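Local atomic coordinates of nitrate regulatory protein (Klebsiella oxytoca, PDB entry 4AKK), a protein that regulates nasFEDCBA operon expression in response to nitrate and nitrite, binding the terminator site in the nasF leader RNA to bring about transcription antitermination. Residues Glu251-Ser256 against Arg294-Leu299; Gln261-Ala266 against Leu280-Ala285. All blocks are in the same frame, centred on the assembly; numbering follows the deposited sequence.

Interaction 1 of 2, residues Glu251-Ser256 against Arg294-Leu299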
loop_
_atom_site.group_PDB
_atom_site.type_symbol
_atom_site.label_atom_id
_atom_site.label_comp_id
_atom_site.label_asym_id
_atom_site.label_seq_id
_atom_site.Cartn_x
_atom_site.Cartn_y
_atom_site.Cartn_z
ATOM N N GLU A 251 6.171 -0.925 -28.995
ATOM C CA GLU A 251 6.130 -1.243 -30.418
ATOM C C GLU A 251 5.021 -2.247 -30.767
ATOM O O GLU A 251 4.289 -2.056 -31.738
ATOM C CB GLU A 251 7.495 -1.767 -30.881
ATOM C CG GLU A 251 8.662 -0.815 -30.581
ATOM C CD GLU A 251 10.030 -1.404 -30.932
ATOM O OE1 GLU A 251 10.273 -2.592 -30.621
ATOM O OE2 GLU A 251 10.865 -0.674 -31.514
ATOM N N GLN A 252 4.897 -3.305 -29.966
ATOM C CA GLN A 252 3.954 -4.395 -30.249
ATOM C C GLN A 252 2.505 -4.125 -29.827
ATOM O O GLN A 252 1.579 -4.703 -30.385
ATOM C CB GLN A 252 4.424 -5.695 -29.587
ATOM C CG GLN A 252 5.698 -6.279 -30.165
ATOM C CD GLN A 252 5.453 -7.056 -31.444
ATOM O OE1 GLN A 252 4.855 -8.136 -31.425
ATOM N NE2 GLN A 252 5.921 -6.514 -32.566
ATOM N N CYS A 253 2.305 -3.262 -28.840
ATOM C CA CYS A 253 0.977 -3.109 -28.256
ATOM C C CYS A 253 0.457 -1.687 -28.340
ATOM O O CYS A 253 -0.097 -1.165 -27.376
ATOM C CB CYS A 253 0.990 -3.564 -26.803
ATOM S SG CYS A 253 1.589 -5.243 -26.575
ATOM N N GLN A 254 0.633 -1.073 -29.503
ATOM C CA GLN A 254 0.193 0.297 -29.727
ATOM C C GLN A 254 -1.321 0.449 -29.600
ATOM O O GLN A 254 -2.077 -0.503 -29.818
ATOM C CB GLN A 254 0.665 0.774 -31.101
ATOM C CG GLN A 254 2.157 0.549 -31.322
ATOM C CD GLN A 254 2.619 0.973 -32.704
ATOM O OE1 GLN A 254 2.140 1.968 -33.252
ATOM N NE2 GLN A 254 3.553 0.219 -33.273
ATOM N N ALA A 255 -1.754 1.653 -29.236
ATOM C CA ALA A 255 -3.172 1.953 -29.086
ATOM C C ALA A 255 -3.949 1.641 -30.369
ATOM O O ALA A 255 -3.420 1.777 -31.477
ATOM C CB ALA A 255 -3.362 3.407 -28.689
ATOM N N SER A 256 -5.200 1.214 -30.207
ATOM C CA SER A 256 -6.072 0.897 -31.338
ATOM C C SER A 256 -7.123 1.973 -31.533
ATOM O O SER A 256 -7.915 2.254 -30.629
ATOM C CB SER A 256 -6.780 -0.439 -31.116
ATOM O OG SER A 256 -7.913 -0.564 -31.968
ATOM N N ARG A 294 -0.187 -10.861 -25.060
ATOM C CA ARG A 294 0.324 -12.194 -24.736
ATOM C C ARG A 294 1.762 -12.370 -25.236
ATOM O O ARG A 294 2.606 -12.922 -24.534
ATOM C CB ARG A 294 -0.591 -13.287 -25.312
ATOM C CG ARG A 294 -0.100 -14.718 -25.051
ATOM C CD ARG A 294 0.111 -14.981 -23.558
ATOM N NE ARG A 294 0.639 -16.321 -23.278
ATOM C CZ ARG A 294 1.055 -16.722 -22.079
ATOM N NH1 ARG A 294 0.980 -15.895 -21.048
ATOM N NH2 ARG A 294 1.532 -17.953 -21.900
ATOM N N GLY A 295 2.041 -11.884 -26.442
ATOM C CA GLY A 295 3.385 -11.960 -26.999
ATOM C C GLY A 295 4.400 -11.343 -26.061
ATOM O O GLY A 295 5.425 -11.948 -25.736
ATOM N N VAL A 296 4.103 -10.136 -25.595
ATOM C CA VAL A 296 4.983 -9.464 -24.659
ATOM C C VAL A 296 5.081 -10.212 -23.330
ATOM O O VAL A 296 6.163 -10.334 -22.755
ATOM C CB VAL A 296 4.537 -8.017 -24.410
ATOM C CG1 VAL A 296 5.328 -7.432 -23.283
ATOM C CG2 VAL A 296 4.719 -7.181 -25.670
ATOM N N GLU A 297 3.951 -10.715 -22.845
ATOM C CA GLU A 297 3.925 -11.416 -21.570
ATOM C C GLU A 297 4.812 -12.667 -21.605
ATOM O O GLU A 297 5.478 -13.001 -20.618
ATOM C CB GLU A 297 2.480 -11.795 -21.225
ATOM C CG GLU A 297 2.311 -12.578 -19.942
ATOM C CD GLU A 297 0.868 -13.050 -19.738
ATOM O OE1 GLU A 297 0.122 -13.212 -20.739
ATOM O OE2 GLU A 297 0.484 -13.263 -18.570
ATOM N N GLU A 298 4.807 -13.366 -22.736
ATOM C CA GLU A 298 5.660 -14.540 -22.896
ATOM C C GLU A 298 7.140 -14.152 -22.823
ATOM O O GLU A 298 7.967 -14.912 -22.312
ATOM C CB GLU A 298 5.347 -15.266 -24.211
ATOM C CG GLU A 298 3.944 -15.852 -24.248
ATOM C CD GLU A 298 3.656 -16.634 -25.514
ATOM O OE1 GLU A 298 4.140 -16.228 -26.592
ATOM O OE2 GLU A 298 2.935 -17.652 -25.430
ATOM N N LEU A 299 7.469 -12.961 -23.310
ATOM C CA LEU A 299 8.847 -12.493 -23.257
ATOM C C LEU A 299 9.250 -12.240 -21.811
ATOM O O LEU A 299 10.371 -12.556 -21.392
ATOM C CB LEU A 299 9.031 -11.212 -24.075
ATOM C CG LEU A 299 10.343 -10.468 -23.767
ATOM C CD1 LEU A 299 11.564 -11.225 -24.294
ATOM C CD2 LEU A 299 10.343 -9.035 -24.294
#
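One turn of helix 277-312 sets V296 against Q252 and C253 while R294 directs its flat guanidinium elsewhere: one face carries E298 CG, offset toward the rim and 3.4 Å above the plane, and E297 CD lies in plane at the edge. This is helix-end packing within the all-helical NIT nitrate-sensing region, with a salt-bridge network on the R294 side of the same turn. R294 NH1 donates to E297 OE1 over 2.8 Å, meeting the carboxylate from above its plane, and R294 NE pairs with E298 OE2. S67 of helix 56-85 bonds to both R294 and E297, tying the network to the bundle. Across the contact a single methyl does the touching. V296 CG2 stands beside the backbone N and anti to the carbonyl carbon, and this branch reaches C253 SG at 3.8 Å and Q252 CB at 4.2 Å. C253 is the first residue after helix 243-252 to leave helical geometry, and its thiol packs where the chain turns off; there Q252 O accepts a bond from Q292 NE2. The amide of Q254 folds back on the same helix end: its NE2 donates to E251 O over 2.8 Å, in the carbonyl plane on a lone pair and nearly straight (170°).

Interaction 2 of 2, residues Gln261-Ala266 against Leu280-Ala285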
loop_
_atom_site.group_PDB
_atom_site.type_symbol
_atom_site.label_atom_id
_atom_site.label_comp_id
_atom_site.label_asym_id
_atom_site.label_seq_id
_atom_site.Cartn_x
_atom_site.Cartn_y
_atom_site.Cartn_z
ATOM N N GLN A 261 -12.543 4.239 -30.666
ATOM C CA GLN A 261 -13.817 4.749 -31.178
ATOM C C GLN A 261 -15.001 3.999 -30.594
ATOM O O GLN A 261 -16.029 4.593 -30.253
ATOM C CB GLN A 261 -13.871 4.632 -32.697
ATOM C CG GLN A 261 -12.818 5.444 -33.419
ATOM C CD GLN A 261 -12.793 5.134 -34.914
ATOM O OE1 GLN A 261 -12.992 3.990 -35.324
ATOM N NE2 GLN A 261 -12.548 6.153 -35.730
ATOM N N LEU A 262 -14.868 2.679 -30.513
ATOM C CA LEU A 262 -15.940 1.861 -29.954
ATOM C C LEU A 262 -16.132 2.137 -28.451
ATOM O O LEU A 262 -17.243 2.073 -27.946
ATOM C CB LEU A 262 -15.688 0.375 -30.234
ATOM C CG LEU A 262 -15.834 -0.013 -31.720
ATOM C CD1 LEU A 262 -15.390 -1.450 -32.000
ATOM C CD2 LEU A 262 -17.264 0.192 -32.158
ATOM N N ARG A 263 -15.053 2.464 -27.746
ATOM C CA ARG A 263 -15.176 2.813 -26.332
ATOM C C ARG A 263 -16.033 4.069 -26.201
ATOM O O ARG A 263 -16.938 4.143 -25.366
ATOM C CB ARG A 263 -13.805 3.047 -25.701
ATOM C CG ARG A 263 -12.989 1.789 -25.400
ATOM C CD ARG A 263 -11.608 2.222 -24.915
ATOM N NE ARG A 263 -10.798 1.128 -24.392
ATOM C CZ ARG A 263 -9.551 1.276 -23.952
ATOM N NH1 ARG A 263 -8.973 2.471 -23.973
ATOM N NH2 ARG A 263 -8.876 0.229 -23.491
ATOM N N ARG A 264 -15.753 5.048 -27.050
ATOM C CA ARG A 264 -16.485 6.303 -27.017
ATOM C C ARG A 264 -17.960 6.101 -27.330
ATOM O O ARG A 264 -18.831 6.723 -26.710
ATOM C CB ARG A 264 -15.866 7.325 -27.970
ATOM C CG ARG A 264 -16.644 8.619 -28.000
ATOM C CD ARG A 264 -15.938 9.706 -28.792
ATOM N NE ARG A 264 -16.888 10.744 -29.182
ATOM C CZ ARG A 264 -17.496 11.566 -28.329
ATOM N NH1 ARG A 264 -17.253 11.479 -27.027
ATOM N NH2 ARG A 264 -18.352 12.476 -28.781
ATOM N N VAL A 265 -18.248 5.219 -28.283
ATOM C CA VAL A 265 -19.639 4.892 -28.597
ATOM C C VAL A 265 -20.352 4.282 -27.384
ATOM O O VAL A 265 -21.436 4.720 -26.995
ATOM C CB VAL A 265 -19.748 3.922 -29.811
ATOM C CG1 VAL A 265 -21.162 3.375 -29.935
ATOM C CG2 VAL A 265 -19.317 4.618 -31.102
ATOM N N ALA A 266 -19.740 3.257 -26.801
ATOM C CA ALA A 266 -20.329 2.576 -25.658
ATOM C C ALA A 266 -20.609 3.543 -24.503
ATOM O O ALA A 266 -21.596 3.385 -23.778
ATOM C CB ALA A 266 -19.426 1.436 -25.194
ATOM N N LEU A 280 -19.128 -8.314 -32.595
ATOM C CA LEU A 280 -18.072 -9.118 -33.210
ATOM C C LEU A 280 -16.872 -8.269 -33.594
ATOM O O LEU A 280 -15.724 -8.672 -33.399
ATOM C CB LEU A 280 -18.607 -9.857 -34.440
ATOM C CG LEU A 280 -19.576 -11.001 -34.151
ATOM C CD1 LEU A 280 -20.055 -11.629 -35.463
ATOM C CD2 LEU A 280 -18.898 -12.038 -33.258
ATOM N N ARG A 281 -17.140 -7.086 -34.138
ATOM C CA ARG A 281 -16.080 -6.166 -34.525
ATOM C C ARG A 281 -15.270 -5.815 -33.267
ATOM O O ARG A 281 -14.035 -5.825 -33.268
ATOM C CB ARG A 281 -16.708 -4.914 -35.150
ATOM C CG ARG A 281 -15.786 -4.088 -36.031
ATOM C CD ARG A 281 -15.609 -4.717 -37.409
ATOM N NE ARG A 281 -16.878 -4.877 -38.121
ATOM C CZ ARG A 281 -16.982 -5.286 -39.385
ATOM N NH1 ARG A 281 -15.889 -5.574 -40.082
ATOM N NH2 ARG A 281 -18.178 -5.403 -39.954
ATOM N N TRP A 282 -15.990 -5.530 -32.187
ATOM C CA TRP A 282 -15.377 -5.227 -30.897
ATOM C C TRP A 282 -14.557 -6.417 -30.419
ATOM O O TRP A 282 -13.373 -6.290 -30.110
ATOM C CB TRP A 282 -16.480 -4.905 -29.884
ATOM C CG TRP A 282 -16.029 -4.856 -28.447
ATOM C CD1 TRP A 282 -16.117 -5.854 -27.519
ATOM C CD2 TRP A 282 -15.448 -3.736 -27.775
ATOM N NE1 TRP A 282 -15.623 -5.427 -26.312
ATOM C CE2 TRP A 282 -15.207 -4.128 -26.442
ATOM C CE3 TRP A 282 -15.115 -2.435 -28.170
ATOM C CZ2 TRP A 282 -14.646 -3.270 -25.504
ATOM C CZ3 TRP A 282 -14.553 -1.581 -27.235
ATOM C CH2 TRP A 282 -14.324 -2.003 -25.917
ATOM N N PHE A 283 -15.193 -7.578 -30.374
ATOM C CA PHE A 283 -14.551 -8.779 -29.855
ATOM C C PHE A 283 -13.247 -9.085 -30.598
ATOM O O PHE A 283 -12.209 -9.352 -29.987
ATOM C CB PHE A 283 -15.509 -9.980 -29.937
ATOM C CG PHE A 283 -14.936 -11.241 -29.348
ATOM C CD1 PHE A 283 -15.054 -11.506 -27.988
ATOM C CD2 PHE A 283 -14.263 -12.153 -30.146
ATOM C CE1 PHE A 283 -14.528 -12.667 -27.442
ATOM C CE2 PHE A 283 -13.729 -13.315 -29.606
ATOM C CZ PHE A 283 -13.858 -13.568 -28.252
ATOM N N CYS A 284 -13.305 -9.022 -31.925
ATOM C CA CYS A 284 -12.161 -9.387 -32.751
ATOM C C CYS A 284 -11.019 -8.412 -32.579
ATOM O O CYS A 284 -9.870 -8.827 -32.406
ATOM C CB CYS A 284 -12.562 -9.509 -34.227
ATOM S SG CYS A 284 -13.625 -10.959 -34.531
ATOM N N ALA A 285 -11.331 -7.119 -32.620
ATOM C CA ALA A 285 -10.311 -6.115 -32.351
ATOM C C ALA A 285 -9.663 -6.352 -30.986
ATOM O O ALA A 285 -8.440 -6.274 -30.855
ATOM C CB ALA A 285 -10.900 -4.712 -32.438
#
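W282 is the side chain to follow here, since it meets both L262 and R263. Its CB starts 4.2 Å from L262 CD1, and CG stands anti to the backbone N (chi1 168°), which carries the indole over to helix 257-267. The six-membered ring then does most of the work with its edge. CE3 comes within 3.5 Å of L262 CB, near the ring plane, and L262 CD1 sits in that plane too, 4.0 Å from the same CE3. One atom further along, CZ3 meets L262 CB at 3.8 Å and lies near the backbone N of R263. At CH2 the partner is R263 CG, 4.1 Å away, where the arginine chain crosses the indole at about a right angle. On the five-membered ring NE1 donates to R203 O, so the buried polar atom is satisfied. Packing across the contact is thus apolar and edge-on, while the extended R263 chain continues to a salt bridge with E202. Both polar partners belong to helix 180-212, whose A207 and F210 also meet the indole; W282 therefore fills the junction of three helices of the NIT bundle, 257-267, 277-312 and 180-212, and R263 adds contacts to helix 217-240 through I227 and Q230.

Overall arrangement
Helix 277-312 is the common element: V296 in interaction 1 and W282 in interaction 2 lie fourteen residues apart on it, and the centres of the contacts are 19 Å apart. Their nearest atoms come to about 5 Å without touching. The partners are two consecutive helices, 243-252 and 257-267, joined by a short linker in which S256 OG caps I259 N at the start of the second. Along the sequence, interaction 2 falls between the two segments of interaction 1. Helix 180-212 touches the 277-312 side of both, with F192 on V296 in interaction 1. All four segments belong to the NIT nitrate-sensing region.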